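Local atomic coordinates of glycerol-3-phosphate dehydrogenase [NAD(P)+] (Coxiella burnetii, PDB entry 3K96), a protein that probably catalyses the reduction of dihydroxyacetone phosphate to sn-glycerol 3-phosphate, using NADH or NADPH, to supply the precursor of phospholipid synthesis. Residues S233-A238 and E347-S352; M247-S252 and E324-F329. One frame throughout, in Å; residues are numbered along the deposited sequence.

Contact 1 of 2, residues S233-A238 and E347-S352; sequences SNARAA and ELLERS
Ala238 and Arg351 are joined through a water that donates to the carbonyl Ala238 O at 2.8 Å and accepts a weak bond from Arg351 NH2 at 2.9 Å. The bridge lies within the all-helical C-terminal half of this dehydrogenase, where the end of helix 341-349 meets the first turns of helix 233-253. Because Arg351 is poorly ordered, its side of the bridge is the less certain. Apart from the water, the segments meet through methyl groups, and Ala235, Ala238 and Leu349 are all buried. Leu349 reaches across with its forked end: chi1 of -70° sets CG anti to the carbonyl carbon, and the two methyls are shared between alanines one helical turn apart. Leu349 CD1 lies 3.9 Å from Ala235 CB, and Leu349 CD2 lies 4.3 Å from Ala238 CB. Pro173 of the second subunit also packs on Leu349, while the backbone N of Ser233 and Asn234 donate to Glu167 of that subunit, so the contact is part of the interface between the subunits. Beyond Leu349 the helix gives way to an inverse gamma turn centred on Glu350, closed by a weak bond from Arg351 N to Leu349 O of 2.9 Å.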
loop_
_atom_site.group_PDB
_atom_site.type_symbol
_atom_site.label_atom_id
_atom_site.label_comp_id
_atom_site.label_asym_id
_atom_site.label_seq_id
_atom_site.Cartn_x
_atom_site.Cartn_y
_atom_site.Cartn_z
ATOM N N SER A 233 -11.558 5.305 -1.961
ATOM C CA SER A 233 -10.243 4.964 -1.459
ATOM C C SER A 233 -10.210 3.986 -0.301
ATOM O O SER A 233 -9.271 3.197 -0.212
ATOM C CB SER A 233 -9.490 6.224 -1.100
ATOM O OG SER A 233 -9.324 6.971 -2.282
ATOM N N ASN A 234 -11.221 4.029 0.568
ATOM C CA ASN A 234 -11.308 3.089 1.687
ATOM C C ASN A 234 -11.465 1.675 1.141
ATOM O O ASN A 234 -10.778 0.741 1.592
ATOM C CB ASN A 234 -12.505 3.396 2.620
ATOM C CG ASN A 234 -12.335 4.687 3.425
ATOM O OD1 ASN A 234 -11.217 5.243 3.538
ATOM N ND2 ASN A 234 -13.443 5.168 4.011
ATOM N N ALA A 235 -12.384 1.512 0.188
ATOM C CA ALA A 235 -12.631 0.205 -0.420
ATOM C C ALA A 235 -11.366 -0.298 -1.169
ATOM O O ALA A 235 -11.043 -1.486 -1.133
ATOM C CB ALA A 235 -13.831 0.256 -1.362
ATOM N N ARG A 236 -10.652 0.604 -1.811
ATOM C CA ARG A 236 -9.441 0.203 -2.520
ATOM C C ARG A 236 -8.416 -0.316 -1.531
ATOM O O ARG A 236 -7.803 -1.325 -1.779
ATOM C CB ARG A 236 -8.867 1.350 -3.342
ATOM C CG ARG A 236 -7.588 0.976 -4.091
ATOM C CD ARG A 236 -7.150 2.045 -5.028
ATOM N NE ARG A 236 -6.746 3.250 -4.335
ATOM C CZ ARG A 236 -6.377 4.377 -4.941
ATOM N NH1 ARG A 236 -6.373 4.453 -6.259
ATOM N NH2 ARG A 236 -6.003 5.428 -4.227
ATOM N N ALA A 237 -8.253 0.348 -0.391
ATOM C CA ALA A 237 -7.270 -0.077 0.606
ATOM C C ALA A 237 -7.648 -1.436 1.173
ATOM O O ALA A 237 -6.794 -2.284 1.391
ATOM C CB ALA A 237 -7.142 0.969 1.740
ATOM N N ALA A 238 -8.938 -1.646 1.405
ATOM C CA ALA A 238 -9.420 -2.927 1.911
ATOM C C ALA A 238 -9.118 -4.052 0.886
ATOM O O ALA A 238 -8.739 -5.160 1.260
ATOM C CB ALA A 238 -10.909 -2.853 2.205
ATOM N N GLU A 347 -19.495 -8.607 -3.777
ATOM C CA GLU A 347 -19.344 -9.947 -3.187
ATOM C C GLU A 347 -17.988 -10.014 -2.473
ATOM O O GLU A 347 -17.885 -10.609 -1.415
ATOM C CB GLU A 347 -19.451 -11.068 -4.235
ATOM C CG GLU A 347 -20.869 -11.290 -4.770
ATOM C CD GLU A 347 -20.936 -12.275 -5.950
ATOM O OE1 GLU A 347 -19.905 -12.889 -6.312
ATOM O OE2 GLU A 347 -22.031 -12.424 -6.531
ATOM N N LEU A 348 -16.956 -9.405 -3.046
ATOM C CA LEU A 348 -15.625 -9.411 -2.414
ATOM C C LEU A 348 -15.586 -8.606 -1.117
ATOM O O LEU A 348 -15.005 -9.051 -0.123
ATOM C CB LEU A 348 -14.558 -8.849 -3.350
ATOM C CG LEU A 348 -14.145 -9.729 -4.525
ATOM C CD1 LEU A 348 -13.140 -8.988 -5.395
ATOM C CD2 LEU A 348 -13.576 -11.042 -3.991
ATOM N N LEU A 349 -16.183 -7.416 -1.138
ATOM C CA LEU A 349 -16.184 -6.541 0.036
ATOM C C LEU A 349 -17.114 -7.038 1.141
ATOM O O LEU A 349 -16.777 -6.922 2.312
ATOM C CB LEU A 349 -16.530 -5.086 -0.337
ATOM C CG LEU A 349 -15.474 -4.305 -1.131
ATOM C CD1 LEU A 349 -16.008 -2.982 -1.648
ATOM C CD2 LEU A 349 -14.217 -4.080 -0.299
ATOM N N GLU A 350 -18.254 -7.605 0.777
ATOM C CA GLU A 350 -19.203 -8.073 1.777
ATOM C C GLU A 350 -18.881 -9.498 2.229
ATOM O O GLU A 350 -19.619 -10.447 1.996
ATOM C CB GLU A 350 -20.616 -7.896 1.249
ATOM C CG GLU A 350 -20.890 -6.410 0.974
ATOM C CD GLU A 350 -22.240 -6.131 0.343
ATOM O OE1 GLU A 350 -23.092 -7.052 0.288
ATOM O OE2 GLU A 350 -22.440 -4.976 -0.100
ATOM N N ARG A 351 -17.752 -9.570 2.925
ATOM C CA ARG A 351 -17.103 -10.773 3.438
ATOM C C ARG A 351 -17.536 -11.108 4.869
ATOM O O ARG A 351 -17.968 -10.224 5.627
ATOM C CB ARG A 351 -15.617 -10.444 3.491
ATOM C CG ARG A 351 -14.621 -11.544 3.740
ATOM C CD ARG A 351 -13.387 -10.883 4.364
ATOM N NE ARG A 351 -13.126 -9.556 3.782
ATOM C CZ ARG A 351 -12.424 -8.584 4.381
ATOM N NH1 ARG A 351 -11.908 -8.772 5.598
ATOM N NH2 ARG A 351 -12.255 -7.402 3.771
ATOM N N SER A 352 -17.353 -12.379 5.240
ATOM C CA SER A 352 -17.678 -12.881 6.580
ATOM C C SER A 352 -16.416 -12.966 7.452
ATOM O O SER A 352 -16.270 -12.242 8.446
ATOM C CB SER A 352 -18.330 -14.264 6.475
ATOM O OG SER A 352 -19.486 -14.216 5.655
HETATM O O HOH W 1 -9.786 -5.932 3.722
#

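Contact 2 of 2, residues M247-S252 and E324-F329; sequences MGRLVS and EMPLTF
Arg249 on a turn of helix 233-253 faces Glu324 in the extended lead-in to helix 326-336, their CA atoms 7.8 Å apart, and Met325 holds the N-cap position of that second helix. The polar link joins side chain to main chain: Arg249 NH2 donates to Glu324 O at a short 2.6 Å. The bond is bent, with an N-H...O angle of 140°, and the donor comes in tilted from the carbonyl plane. The extended start of the arginine chain sets Arg249 CD 3.4 Å from Glu324 O, and the bend at chi3 (-59°) then turns the guanidinium so that NH2 meets that oxygen. Glu324 OE1 lies over one face of the Arg249 guanidinium, well out of its plane and 4.5 Å from Arg249 NH2, and no N-H points at it. Glu324 is exposed to solvent, so any attraction is probably modest. Next to this polar pair the contact turns apolar. Met325 leaves its backbone alongside helix 233-253 rather than at it, but the end of its chain comes nearer, and Met325 CE meets Leu250 CB at 4.3 Å, with Ile323 packing on both Arg249 and Leu250. Glu246, one helical turn before Leu250, accepts from Leu327 N and bonds Thr328 OG1, tying the start of helix 326-336 to helix 233-253. Leu250 also rests on Val215 of helix 206-228, while Met325 packs against Val314 and Ala318 of helix 307-320, so the contact sits among four helices.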
loop_
_atom_site.group_PDB
_atom_site.type_symbol
_atom_site.label_atom_id
_atom_site.label_comp_id
_atom_site.label_asym_id
_atom_site.label_seq_id
_atom_site.Cartn_x
_atom_site.Cartn_y
_atom_site.Cartn_z
ATOM N N MET A 247 -2.020 -13.299 -2.067
ATOM C CA MET A 247 -0.674 -13.326 -2.619
ATOM C C MET A 247 0.178 -14.149 -1.608
ATOM O O MET A 247 0.927 -15.027 -1.994
ATOM C CB MET A 247 -0.120 -11.906 -2.783
ATOM C CG MET A 247 1.282 -11.814 -3.395
ATOM S SD MET A 247 1.927 -10.111 -3.432
ATOM C CE MET A 247 0.875 -9.386 -4.682
ATOM N N GLY A 248 -0.007 -13.891 -0.317
ATOM C CA GLY A 248 0.751 -14.594 0.728
ATOM C C GLY A 248 0.474 -16.090 0.759
ATOM O O GLY A 248 1.390 -16.904 0.978
ATOM N N ARG A 249 -0.784 -16.459 0.517
ATOM C CA ARG A 249 -1.182 -17.864 0.498
ATOM C C ARG A 249 -0.473 -18.616 -0.640
ATOM O O ARG A 249 0.049 -19.719 -0.456
ATOM C CB ARG A 249 -2.704 -17.981 0.359
ATOM C CG ARG A 249 -3.207 -19.390 0.547
ATOM C CD ARG A 249 -4.758 -19.483 0.641
ATOM N NE ARG A 249 -5.295 -18.689 1.744
ATOM C CZ ARG A 249 -5.988 -17.563 1.618
ATOM N NH1 ARG A 249 -6.406 -16.938 2.711
ATOM N NH2 ARG A 249 -6.297 -17.070 0.424
ATOM N N LEU A 250 -0.472 -18.017 -1.815
ATOM C CA LEU A 250 0.188 -18.592 -2.953
ATOM C C LEU A 250 1.699 -18.733 -2.685
ATOM O O LEU A 250 2.295 -19.792 -2.926
ATOM C CB LEU A 250 -0.043 -17.717 -4.170
ATOM C CG LEU A 250 0.575 -18.232 -5.473
ATOM C CD1 LEU A 250 -0.033 -19.572 -5.834
ATOM C CD2 LEU A 250 0.391 -17.219 -6.608
ATOM N N VAL A 251 2.303 -17.666 -2.183
ATOM C CA VAL A 251 3.705 -17.662 -1.852
ATOM C C VAL A 251 3.986 -18.774 -0.830
ATOM O O VAL A 251 4.911 -19.598 -1.007
ATOM C CB VAL A 251 4.116 -16.286 -1.270
ATOM C CG1 VAL A 251 5.494 -16.347 -0.593
ATOM C CG2 VAL A 251 4.072 -15.232 -2.361
ATOM N N SER A 252 3.148 -18.839 0.204
ATOM C CA SER A 252 3.343 -19.813 1.270
ATOM C C SER A 252 3.310 -21.237 0.791
ATOM O O SER A 252 4.157 -22.038 1.182
ATOM C CB SER A 252 2.312 -19.632 2.385
ATOM O OG SER A 252 2.659 -20.478 3.471
ATOM N N GLU A 324 -6.998 -21.155 -2.409
ATOM C CA GLU A 324 -8.051 -20.175 -2.386
ATOM C C GLU A 324 -7.514 -18.770 -2.655
ATOM O O GLU A 324 -6.696 -18.256 -1.896
ATOM C CB GLU A 324 -8.751 -20.155 -1.038
ATOM C CG GLU A 324 -9.951 -19.194 -1.083
ATOM C CD GLU A 324 -10.600 -18.946 0.265
ATOM O OE1 GLU A 324 -10.053 -19.409 1.292
ATOM O OE2 GLU A 324 -11.655 -18.271 0.287
ATOM N N MET A 325 -8.002 -18.151 -3.725
ATOM C CA MET A 325 -7.589 -16.807 -4.103
ATOM C C MET A 325 -8.834 -16.118 -4.618
ATOM O O MET A 325 -9.084 -16.116 -5.819
ATOM C CB MET A 325 -6.510 -16.871 -5.203
ATOM C CG MET A 325 -5.329 -17.739 -4.831
ATOM S SD MET A 325 -3.977 -17.553 -6.014
ATOM C CE MET A 325 -3.550 -15.827 -5.700
ATOM N N PRO A 326 -9.629 -15.544 -3.695
ATOM C CA PRO A 326 -10.922 -14.924 -4.017
ATOM C C PRO A 326 -10.887 -13.777 -5.002
ATOM O O PRO A 326 -11.752 -13.730 -5.877
ATOM C CB PRO A 326 -11.474 -14.447 -2.652
ATOM C CG PRO A 326 -10.546 -14.993 -1.596
ATOM C CD PRO A 326 -9.339 -15.586 -2.249
ATOM N N LEU A 327 -9.949 -12.840 -4.865
ATOM C CA LEU A 327 -9.893 -11.739 -5.824
ATOM C C LEU A 327 -9.574 -12.247 -7.226
ATOM O O LEU A 327 -10.229 -11.850 -8.194
ATOM C CB LEU A 327 -8.934 -10.609 -5.429
ATOM C CG LEU A 327 -9.488 -9.626 -4.384
ATOM C CD1 LEU A 327 -9.743 -10.311 -3.047
ATOM C CD2 LEU A 327 -8.565 -8.417 -4.211
ATOM N N THR A 328 -8.588 -13.129 -7.327
ATOM C CA THR A 328 -8.174 -13.679 -8.624
ATOM C C THR A 328 -9.321 -14.430 -9.277
ATOM O O THR A 328 -9.535 -14.316 -10.468
ATOM C CB THR A 328 -6.990 -14.633 -8.449
ATOM O OG1 THR A 328 -5.895 -13.905 -7.871
ATOM C CG2 THR A 328 -6.603 -15.255 -9.782
ATOM N N PHE A 329 -10.069 -15.184 -8.480
ATOM C CA PHE A 329 -11.189 -15.929 -9.018
ATOM C C PHE A 329 -12.307 -15.023 -9.504
ATOM O O PHE A 329 -12.906 -15.307 -10.537
ATOM C CB PHE A 329 -11.699 -16.958 -8.016
ATOM C CG PHE A 329 -10.856 -18.186 -7.958
ATOM C CD1 PHE A 329 -11.430 -19.444 -8.076
ATOM C CD2 PHE A 329 -9.462 -18.090 -7.861
ATOM C CE1 PHE A 329 -10.629 -20.594 -8.047
ATOM C CE2 PHE A 329 -8.674 -19.215 -7.830
ATOM C CZ PHE A 329 -9.255 -20.476 -7.922
#

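Overall arrangement
Both contacts use helix 233-253, near its start in contact 1 and near its end in contact 2, and their centres lie about 16 Å apart. Helices 326-336 and 341-349 follow each other in the chain, so two successive helices pack along this single long helix. The two contacts touch where Leu348 packs on Pro326 and Leu327. The direct contacts of contact 1 are apolar and buried, and its polar link runs through water; it is bordered by the second subunit and lies away from the predicted substrate, cofactor and active-site residues. Contact 2 is partly exposed and mixes a direct polar bond with apolar packing; its Leu250 side chain lies about 10 Å from that of Lys216, the predicted proton acceptor.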